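Local coordinates for protein diguanylate cyclase (Pseudomonas aeruginosa, PDB 5M3C) that joins a GGDEF domain and an EAL domain in one chain and binds guanosine-5'-triphosphate and calcium ions, at residues V213-Y216 with E222-P225; V78-L81 with E85-I88; I350-K355 with Q406-V411. One frame throughout, in Å; residues are numbered along the deposited sequence.

Contact 1: V213-Y216 with E222-P225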
ATOM      1  N   VAL B 213      26.739  -6.312   0.258  1.00 50.30           N
ATOM      2  CA  VAL B 213      27.061  -7.452   1.112  1.00 50.19           C
ATOM      3  C   VAL B 213      27.057  -8.760   0.329  1.00 50.09           C
ATOM      4  O   VAL B 213      26.136  -9.037  -0.438  1.00 50.39           O
ATOM      5  CB  VAL B 213      26.061  -7.595   2.271  1.00 50.48           C
ATOM      6  CG1 VAL B 213      26.651  -8.470   3.366  1.00 50.27           C
ATOM      7  CG2 VAL B 213      25.690  -6.233   2.829  1.00 51.58           C
ATOM      8  N   ARG B 214      28.096  -9.559   0.536  1.00 50.23           N
ATOM      9  CA  ARG B 214      28.207 -10.867  -0.088  1.00 50.80           C
ATOM     10  C   ARG B 214      28.422 -11.923   0.983  1.00 48.95           C
ATOM     11  O   ARG B 214      28.901 -11.623   2.075  1.00 47.78           O
ATOM     12  CB  ARG B 214      29.382 -10.897  -1.067  1.00 53.76           C
ATOM     13  CG  ARG B 214      29.163 -10.102  -2.346  1.00 55.97           C
ATOM     14  CD  ARG B 214      28.202 -10.809  -3.288  1.00 57.58           C
ATOM     15  NE  ARG B 214      28.274 -10.267  -4.642  1.00 59.63           N
ATOM     16  CZ  ARG B 214      27.589  -9.210  -5.071  1.00 61.21           C
ATOM     17  NH1 ARG B 214      26.769  -8.558  -4.254  1.00 60.93           N
ATOM     18  NH2 ARG B 214      27.725  -8.800  -6.326  1.00 62.33           N
ATOM     19  N   TRP B 215      28.069 -13.162   0.666  1.00 47.38           N
ATOM     20  CA  TRP B 215      28.257 -14.264   1.597  1.00 46.59           C
ATOM     21  C   TRP B 215      28.591 -15.542   0.845  1.00 46.63           C
ATOM     22  O   TRP B 215      27.740 -16.106   0.163  1.00 47.13           O
ATOM     23  CB  TRP B 215      26.999 -14.461   2.454  1.00 45.92           C
ATOM     24  CG  TRP B 215      27.129 -15.532   3.509  1.00 45.49           C
ATOM     25  CD1 TRP B 215      28.283 -16.005   4.062  1.00 45.42           C
ATOM     26  CD2 TRP B 215      26.061 -16.237   4.153  1.00 45.05           C
ATOM     27  NE1 TRP B 215      28.001 -16.969   4.998  1.00 45.22           N
ATOM     28  CE2 TRP B 215      26.644 -17.129   5.075  1.00 44.84           C
ATOM     29  CE3 TRP B 215      24.668 -16.206   4.037  1.00 45.21           C
ATOM     30  CZ2 TRP B 215      25.884 -17.978   5.876  1.00 44.63           C
ATOM     31  CZ3 TRP B 215      23.915 -17.052   4.833  1.00 45.08           C
ATOM     32  CH2 TRP B 215      24.525 -17.925   5.739  1.00 44.92           C
ATOM     33  N   TYR B 216      29.840 -15.986   0.961  1.00 46.84           N
ATOM     34  CA  TYR B 216      30.244 -17.268   0.401  1.00 47.51           C
ATOM     35  C   TYR B 216      30.398 -18.302   1.503  1.00 47.50           C
ATOM     36  O   TYR B 216      31.004 -18.030   2.541  1.00 47.54           O
ATOM     37  CB  TYR B 216      31.561 -17.157  -0.364  1.00 48.69           C
ATOM     38  CG  TYR B 216      32.093 -18.504  -0.815  1.00 50.24           C
ATOM     39  CD1 TYR B 216      31.599 -19.121  -1.962  1.00 50.86           C
ATOM     40  CD2 TYR B 216      33.070 -19.170  -0.087  1.00 51.07           C
ATOM     41  CE1 TYR B 216      32.069 -20.355  -2.376  1.00 50.72           C
ATOM     42  CE2 TYR B 216      33.549 -20.406  -0.494  1.00 51.96           C
ATOM     43  CZ  TYR B 216      33.044 -20.993  -1.639  1.00 51.46           C
ATOM     44  OH  TYR B 216      33.512 -22.221  -2.052  1.00 51.66           O
ATOM     45  N   GLU B 222      28.226 -19.466  -3.101  1.00 50.94           N
ATOM     46  CA  GLU B 222      27.815 -18.074  -2.967  1.00 52.25           C
ATOM     47  C   GLU B 222      26.326 -17.998  -2.663  1.00 51.51           C
ATOM     48  O   GLU B 222      25.490 -18.301  -3.511  1.00 52.36           O
ATOM     49  CB  GLU B 222      28.129 -17.283  -4.242  1.00 53.98           C
ATOM     50  CG  GLU B 222      29.485 -16.588  -4.234  1.00 56.17           C
ATOM     51  CD  GLU B 222      29.475 -15.275  -3.466  1.00 58.09           C
ATOM     52  OE1 GLU B 222      28.381 -14.698  -3.275  1.00 58.55           O
ATOM     53  OE2 GLU B 222      30.567 -14.813  -3.062  1.00 59.63           O
ATOM     54  N   ILE B 223      26.000 -17.599  -1.441  1.00 50.42           N
ATOM     55  CA  ILE B 223      24.616 -17.419  -1.049  1.00 50.79           C
ATOM     56  C   ILE B 223      24.187 -16.004  -1.415  1.00 51.05           C
ATOM     57  O   ILE B 223      24.747 -15.029  -0.917  1.00 51.67           O
ATOM     58  CB  ILE B 223      24.433 -17.658   0.460  1.00 50.83           C
ATOM     59  CG1 ILE B 223      25.022 -19.018   0.845  1.00 50.91           C
ATOM     60  CG2 ILE B 223      22.959 -17.602   0.833  1.00 50.55           C
ATOM     61  CD1 ILE B 223      25.229 -19.202   2.332  1.00 51.02           C
ATOM     62  N   SER B 224      23.202 -15.894  -2.302  1.00 51.68           N
ATOM     63  CA  SER B 224      22.769 -14.589  -2.795  1.00 52.07           C
ATOM     64  C   SER B 224      22.032 -13.812  -1.711  1.00 52.15           C
ATOM     65  O   SER B 224      21.335 -14.403  -0.885  1.00 50.92           O
ATOM     66  CB  SER B 224      21.859 -14.743  -4.016  1.00 52.34           C
ATOM     67  OG  SER B 224      20.535 -15.071  -3.627  1.00 52.59           O
ATOM     68  N   PRO B 225      22.179 -12.479  -1.719  1.00 52.64           N
ATOM     69  CA  PRO B 225      21.468 -11.600  -0.791  1.00 53.41           C
ATOM     70  C   PRO B 225      19.953 -11.796  -0.850  1.00 54.52           C
ATOM     71  O   PRO B 225      19.280 -11.731   0.185  1.00 55.13           O
ATOM     72  CB  PRO B 225      21.844 -10.199  -1.276  1.00 53.15           C
ATOM     73  CG  PRO B 225      23.147 -10.373  -1.975  1.00 52.92           C
ATOM     74  CD  PRO B 225      23.085 -11.730  -2.608  1.00 52.62           C
TER
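I223 lays its CD1 methyl over one face of the W215 indole, a CH-pi contact with CD1 3.4 Å from the centroid of the six-membered ring and 7° off its normal. With CG of W215 anti to its backbone N (chi1 -177°), the indole runs alongside I223, the two side chains pointing the same way. In hydrogen bonding, I223 N donates to W215 O at 2.8 Å. The next pair, Y216 with E222, is antiparallel and non-hydrogen-bonded. The E222 carboxylate makes only van der Waals contacts here: a bend at chi2 (-81°) brings OE2 to 3.7 Å from Y216 CB and OE1 to 3.9 Å from R214 CD. R214 NE and E222 OE1 stay 4.6 Å apart, opposite charges near each other without a salt bridge. At the far end P225 CG meets V213 O at 3.6 Å. Strand 206-217 of the EAL domain sheet thus leads, by a loop folded back beside it, into helix 225-234, which S224 N-caps, its OG weakly bonded to R227 N. On the W215 side, helix 168-187 supplies E181, L182 and A185 against the indole and L178 against I223. Strand 192-200 offers L193 to V213 and Y194 to R214.

Contact 2: V78-L81 with E85-I88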
ATOM      1  N   VAL B  78      -5.769 -35.411  20.972  1.00 54.34           N
ATOM      2  CA  VAL B  78      -4.900 -34.239  20.935  1.00 53.47           C
ATOM      3  C   VAL B  78      -3.866 -34.345  22.042  1.00 51.78           C
ATOM      4  O   VAL B  78      -4.208 -34.648  23.183  1.00 52.89           O
ATOM      5  CB  VAL B  78      -5.689 -32.937  21.167  1.00 54.34           C
ATOM      6  CG1 VAL B  78      -4.809 -31.728  20.890  1.00 54.49           C
ATOM      7  CG2 VAL B  78      -6.931 -32.904  20.295  1.00 55.12           C
ATOM      8  N   ALA B  79      -2.608 -34.082  21.712  1.00 49.25           N
ATOM      9  CA  ALA B  79      -1.536 -34.204  22.690  1.00 47.40           C
ATOM     10  C   ALA B  79      -0.612 -33.002  22.642  1.00 46.07           C
ATOM     11  O   ALA B  79      -0.475 -32.356  21.606  1.00 45.78           O
ATOM     12  CB  ALA B  79      -0.746 -35.477  22.437  1.00 47.46           C
ATOM     13  N   ARG B  80       0.015 -32.694  23.771  1.00 44.57           N
ATOM     14  CA  ARG B  80       1.090 -31.716  23.776  1.00 43.82           C
ATOM     15  C   ARG B  80       2.411 -32.444  23.542  1.00 43.08           C
ATOM     16  O   ARG B  80       2.850 -33.240  24.371  1.00 42.58           O
ATOM     17  CB  ARG B  80       1.133 -30.918  25.088  1.00 43.67           C
ATOM     18  CG  ARG B  80       2.454 -30.192  25.303  1.00 43.77           C
ATOM     19  CD  ARG B  80       2.289 -28.734  25.707  1.00 44.23           C
ATOM     20  NE  ARG B  80       2.536 -28.504  27.129  1.00 45.08           N
ATOM     21  CZ  ARG B  80       3.165 -27.437  27.622  1.00 45.61           C
ATOM     22  NH1 ARG B  80       3.339 -27.314  28.933  1.00 46.68           N
ATOM     23  NH2 ARG B  80       3.632 -26.494  26.814  1.00 44.99           N
ATOM     24  N   LEU B  81       3.028 -32.177  22.395  1.00 42.51           N
ATOM     25  CA  LEU B  81       4.333 -32.740  22.073  1.00 42.25           C
ATOM     26  C   LEU B  81       5.399 -32.141  22.975  1.00 41.92           C
ATOM     27  O   LEU B  81       6.309 -32.835  23.425  1.00 41.73           O
ATOM     28  CB  LEU B  81       4.691 -32.460  20.614  1.00 42.19           C
ATOM     29  CG  LEU B  81       5.959 -33.148  20.110  1.00 42.16           C
ATOM     30  CD1 LEU B  81       5.815 -34.658  20.197  1.00 42.49           C
ATOM     31  CD2 LEU B  81       6.268 -32.732  18.683  1.00 42.21           C
ATOM     32  N   GLU B  85       4.046 -26.598  21.065  1.00 42.46           N
ATOM     33  CA  GLU B  85       3.726 -27.509  19.974  1.00 42.72           C
ATOM     34  C   GLU B  85       2.740 -28.578  20.419  1.00 43.11           C
ATOM     35  O   GLU B  85       2.950 -29.252  21.429  1.00 42.64           O
ATOM     36  CB  GLU B  85       4.997 -28.169  19.435  1.00 42.90           C
ATOM     37  CG  GLU B  85       5.882 -27.242  18.620  1.00 42.70           C
ATOM     38  CD  GLU B  85       7.169 -27.908  18.179  1.00 42.33           C
ATOM     39  OE1 GLU B  85       7.702 -28.732  18.953  1.00 42.42           O
ATOM     40  OE2 GLU B  85       7.648 -27.604  17.066  1.00 41.81           O
ATOM     41  N   PHE B  86       1.658 -28.717  19.658  1.00 43.56           N
ATOM     42  CA  PHE B  86       0.660 -29.751  19.891  1.00 44.05           C
ATOM     43  C   PHE B  86       0.644 -30.694  18.702  1.00 43.90           C
ATOM     44  O   PHE B  86       0.929 -30.291  17.572  1.00 44.29           O
ATOM     45  CB  PHE B  86      -0.724 -29.132  20.071  1.00 44.75           C
ATOM     46  CG  PHE B  86      -0.798 -28.132  21.185  1.00 45.58           C
ATOM     47  CD1 PHE B  86      -0.446 -26.810  20.969  1.00 45.92           C
ATOM     48  CD2 PHE B  86      -1.215 -28.514  22.450  1.00 46.07           C
ATOM     49  CE1 PHE B  86      -0.509 -25.886  21.993  1.00 46.27           C
ATOM     50  CE2 PHE B  86      -1.278 -27.595  23.480  1.00 46.47           C
ATOM     51  CZ  PHE B  86      -0.925 -26.277  23.251  1.00 46.47           C
ATOM     52  N   ILE B  87       0.311 -31.953  18.960  1.00 43.95           N
ATOM     53  CA  ILE B  87       0.243 -32.949  17.906  1.00 43.86           C
ATOM     54  C   ILE B  87      -1.071 -33.706  18.008  1.00 43.94           C
ATOM     55  O   ILE B  87      -1.567 -33.968  19.106  1.00 44.59           O
ATOM     56  CB  ILE B  87       1.443 -33.914  17.964  1.00 43.81           C
ATOM     57  CG1 ILE B  87       1.580 -34.656  16.632  1.00 44.26           C
ATOM     58  CG2 ILE B  87       1.306 -34.877  19.135  1.00 43.70           C
ATOM     59  CD1 ILE B  87       2.986 -35.137  16.348  1.00 44.56           C
ATOM     60  N   ILE B  88      -1.634 -34.043  16.853  1.00 44.57           N
ATOM     61  CA  ILE B  88      -2.977 -34.597  16.788  1.00 45.90           C
ATOM     62  C   ILE B  88      -3.029 -35.830  15.897  1.00 46.42           C
ATOM     63  O   ILE B  88      -2.308 -35.921  14.903  1.00 45.93           O
ATOM     64  CB  ILE B  88      -3.969 -33.549  16.251  1.00 46.94           C
ATOM     65  CG1 ILE B  88      -4.014 -32.345  17.191  1.00 47.80           C
ATOM     66  CG2 ILE B  88      -5.360 -34.146  16.103  1.00 47.27           C
ATOM     67  CD1 ILE B  88      -4.752 -31.155  16.620  1.00 48.25           C
TER
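F86 meets A79 with the edge of its ring: A79 O lies near the ring plane, 4.0 Å from CD2. R80 comes to the same ring obliquely, its CA 4.2 Å from CD2. The guanidinium of R80, a residue of the pocket of the bound guanosine-5'-triphosphate, turns to other partners, with NE in a salt bridge to D6 and NH2 bonded to G83 O, while the carboxylate of E85 lies close to that of D41, a calcium ligand.

The two strands form a beta hairpin, with N-to-C directions 143° apart. Its turn carries the GGDEF signature that names the domain: D84 binds calcium, and E85 and F86 begin the second strand. Backbone evidence for the register is a reciprocal pair at A79 and I87. A79 N reaches I87 O at 2.8 Å with an N-H...O angle of 154°, and I87 N returns to A79 O at 2.8 Å with an angle of 167°. Toward the turn the bond from L81 N to E85 O is weak at 3.1 Å.

Apolar contacts divide between the two faces. V78 and I88 lie side by side on the face of R80 and F86, CG1 to CG1 3.8 Å. On the other face A79 CB meets I87 CG2 at 3.9 Å; this branch sits between the backbone N and the carbonyl carbon of I87, whose CG1 is anti to the N. F17 of helix 14-31 packs on both A79 and I87, and V143 of helix 139-155 covers I87 as well.

Contact 3: I350-K355 with Q406-V411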
ATOM      1  N   ILE B 350      19.536  11.589  -4.077  1.00 64.58           N
ATOM      2  CA  ILE B 350      19.743  10.720  -5.228  1.00 64.22           C
ATOM      3  C   ILE B 350      18.457   9.986  -5.605  1.00 62.77           C
ATOM      4  O   ILE B 350      17.610   9.726  -4.755  1.00 62.40           O
ATOM      5  CB  ILE B 350      20.840   9.675  -4.930  1.00 64.24           C
ATOM      6  CG1 ILE B 350      22.112  10.357  -4.412  1.00 64.31           C
ATOM      7  CG2 ILE B 350      21.139   8.834  -6.163  1.00 64.07           C
ATOM      8  CD1 ILE B 350      22.792  11.258  -5.419  1.00 65.06           C
ATOM      9  N   LEU B 351      18.325   9.657  -6.885  1.00 62.04           N
ATOM     10  CA  LEU B 351      17.179   8.906  -7.388  1.00 62.76           C
ATOM     11  C   LEU B 351      17.701   7.763  -8.257  1.00 63.76           C
ATOM     12  O   LEU B 351      18.273   7.997  -9.323  1.00 64.55           O
ATOM     13  CB  LEU B 351      16.262   9.831  -8.202  1.00 63.30           C
ATOM     14  CG  LEU B 351      14.935   9.318  -8.788  1.00 62.67           C
ATOM     15  CD1 LEU B 351      15.134   8.136  -9.727  1.00 62.27           C
ATOM     16  CD2 LEU B 351      13.957   8.959  -7.686  1.00 62.19           C
ATOM     17  N   LYS B 352      17.508   6.526  -7.807  1.00 63.55           N
ATOM     18  CA  LYS B 352      18.048   5.378  -8.532  1.00 63.39           C
ATOM     19  C   LYS B 352      16.998   4.680  -9.399  1.00 63.05           C
ATOM     20  O   LYS B 352      16.034   4.100  -8.890  1.00 62.24           O
ATOM     21  CB  LYS B 352      18.675   4.387  -7.553  1.00 64.15           C
ATOM     22  CG  LYS B 352      19.613   5.040  -6.548  1.00 64.39           C
ATOM     23  CD  LYS B 352      20.614   4.048  -5.979  1.00 64.68           C
ATOM     24  CE  LYS B 352      21.667   3.671  -7.010  1.00 65.06           C
ATOM     25  NZ  LYS B 352      22.740   2.816  -6.434  1.00 65.44           N
ATOM     26  N   ILE B 353      17.204   4.730 -10.713  1.00 63.13           N
ATOM     27  CA  ILE B 353      16.273   4.130 -11.665  1.00 63.57           C
ATOM     28  C   ILE B 353      16.387   2.611 -11.632  1.00 65.13           C
ATOM     29  O   ILE B 353      17.473   2.065 -11.814  1.00 67.51           O
ATOM     30  CB  ILE B 353      16.543   4.608 -13.104  1.00 62.32           C
ATOM     31  CG1 ILE B 353      16.629   6.136 -13.154  1.00 62.21           C
ATOM     32  CG2 ILE B 353      15.458   4.095 -14.042  1.00 61.74           C
ATOM     33  CD1 ILE B 353      16.910   6.694 -14.534  1.00 62.51           C
ATOM     34  N   ASP B 354      15.262   1.937 -11.411  1.00 65.46           N
ATOM     35  CA  ASP B 354      15.232   0.477 -11.305  1.00 65.41           C
ATOM     36  C   ASP B 354      15.878  -0.207 -12.511  1.00 65.06           C
ATOM     37  O   ASP B 354      15.838   0.308 -13.628  1.00 65.72           O
ATOM     38  CB  ASP B 354      13.790  -0.010 -11.152  1.00 66.22           C
ATOM     39  CG  ASP B 354      13.706  -1.468 -10.732  1.00 66.12           C
ATOM     40  OD1 ASP B 354      14.176  -1.797  -9.623  1.00 65.66           O
ATOM     41  OD2 ASP B 354      13.161  -2.280 -11.508  1.00 65.49           O
ATOM     42  N   LYS B 355      16.458  -1.379 -12.271  1.00 65.19           N
ATOM     43  CA  LYS B 355      17.187  -2.118 -13.298  1.00 65.78           C
ATOM     44  C   LYS B 355      16.282  -2.631 -14.417  1.00 65.24           C
ATOM     45  O   LYS B 355      16.761  -2.965 -15.502  1.00 66.95           O
ATOM     46  CB  LYS B 355      17.935  -3.297 -12.665  1.00 65.47           C
ATOM     47  N   GLN B 406      24.143  10.272 -13.988  1.00 75.44           N
ATOM     48  CA  GLN B 406      25.104   9.271 -13.539  1.00 72.95           C
ATOM     49  C   GLN B 406      24.725   7.880 -14.015  1.00 73.39           C
ATOM     50  O   GLN B 406      23.693   7.692 -14.656  1.00 73.75           O
ATOM     51  CB  GLN B 406      25.213   9.287 -12.018  1.00 70.83           C
ATOM     52  CG  GLN B 406      25.802  10.573 -11.470  1.00 70.55           C
ATOM     53  CD  GLN B 406      25.792  10.612  -9.958  1.00 69.81           C
ATOM     54  OE1 GLN B 406      25.473   9.621  -9.303  1.00 69.37           O
ATOM     55  NE2 GLN B 406      26.138  11.764  -9.393  1.00 69.47           N
ATOM     56  N   ILE B 407      25.573   6.907 -13.697  1.00 73.69           N
ATOM     57  CA  ILE B 407      25.382   5.548 -14.173  1.00 73.36           C
ATOM     58  C   ILE B 407      26.118   4.533 -13.299  1.00 73.01           C
ATOM     59  O   ILE B 407      27.114   4.859 -12.637  1.00 72.62           O
ATOM     60  CB  ILE B 407      25.853   5.406 -15.635  1.00 73.59           C
ATOM     61  CG1 ILE B 407      24.809   4.638 -16.440  1.00 74.36           C
ATOM     62  CG2 ILE B 407      27.226   4.744 -15.708  1.00 73.11           C
ATOM     63  CD1 ILE B 407      25.188   4.418 -17.888  1.00 76.26           C
ATOM     64  N   GLN B 408      25.615   3.300 -13.314  1.00 71.28           N
ATOM     65  CA  GLN B 408      26.163   2.221 -12.502  1.00 70.01           C
ATOM     66  C   GLN B 408      25.816   0.858 -13.101  1.00 70.16           C
ATOM     67  O   GLN B 408      24.665   0.604 -13.469  1.00 69.47           O
ATOM     68  CB  GLN B 408      25.615   2.318 -11.078  1.00 69.37           C
ATOM     69  CG  GLN B 408      26.056   1.191 -10.159  1.00 69.19           C
ATOM     70  CD  GLN B 408      25.581   1.377  -8.730  1.00 68.52           C
ATOM     71  OE1 GLN B 408      24.927   2.368  -8.401  1.00 67.75           O
ATOM     72  NE2 GLN B 408      25.915   0.421  -7.869  1.00 67.87           N
ATOM     73  N   GLY B 409      26.815  -0.017 -13.204  1.00 70.84           N
ATOM     74  CA  GLY B 409      26.585  -1.372 -13.700  1.00 70.93           C
ATOM     75  C   GLY B 409      27.789  -2.062 -14.317  1.00 70.60           C
ATOM     76  O   GLY B 409      28.897  -1.521 -14.344  1.00 69.25           O
ATOM     77  N   PHE B 410      27.547  -3.268 -14.826  1.00 71.49           N
ATOM     78  CA  PHE B 410      28.590  -4.097 -15.423  1.00 73.36           C
ATOM     79  C   PHE B 410      29.346  -3.360 -16.528  1.00 74.91           C
ATOM     80  O   PHE B 410      30.566  -3.490 -16.643  1.00 73.98           O
ATOM     81  CB  PHE B 410      27.988  -5.389 -15.983  1.00 72.56           C
ATOM     82  N   VAL B 411      28.622  -2.590 -17.338  1.00 77.22           N
ATOM     83  CA  VAL B 411      29.252  -1.807 -18.400  1.00 78.21           C
ATOM     84  C   VAL B 411      30.434  -1.029 -17.833  1.00 76.74           C
ATOM     85  O   VAL B 411      31.449  -0.847 -18.505  1.00 76.02           O
ATOM     86  CB  VAL B 411      28.266  -0.820 -19.059  1.00 80.32           C
ATOM     87  CG1 VAL B 411      27.848   0.262 -18.072  1.00 80.97           C
ATOM     88  CG2 VAL B 411      28.888  -0.195 -20.301  1.00 80.23           C
TER
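K352 and Q408 meet through their side-chain ends, while their strands stay well apart: the nearest CA atoms across the segments, those of K352 and I407, are 9.3 Å from each other. The link is one hydrogen bond, K352 NZ to Q408 OE1 at 3.0 Å. Its C=O...donor angle is 133°, with the donor tilted 24° out of the carbonyl plane. Q408 reaches inward fully extended, with CG opposite the backbone N (chi1 177°), whereas K352 kinks at chi3 and brings CE to 3.8 Å from Q408 OE1. Strand 384-387 pairs with 350-353 and lies between the two segments, its I386 touching both K352 and Q406. Such a bridge between strands that are not neighbours is consistent with the TIM-barrel-like fold of EAL domains. K352 NZ also forms a salt bridge with E301, and Q408 NE2 donates to E210 and to Q196. The bonds at OE1 and NE2 set how the Q408 amide is turned. Because E301 and E210 bind calcium, K352 and Q408 probably act as a second shell, K352 holding E301 and Q408 holding E210 beside the metal.

How the contacts relate
From the N terminus, contact 2 comes first and closes the short hairpin turn of the GGDEF domain. Farther along, contact 1 closes another short loop in the EAL domain, joining the end of strand 206-217 to the start of helix 225-234. Contact 3 spans much more chain, bringing segment 406-411 back to segment 350-355 past intervening helices and strand 384-387. The three follow in series, none nested or crossed. Contacts 1 and 3 reach the same sheet, with centres about 21 Å apart. Contact 2 belongs to a separate sheet, its centre about 53 Å from that of contact 3, on the opposite side of the chain's centre.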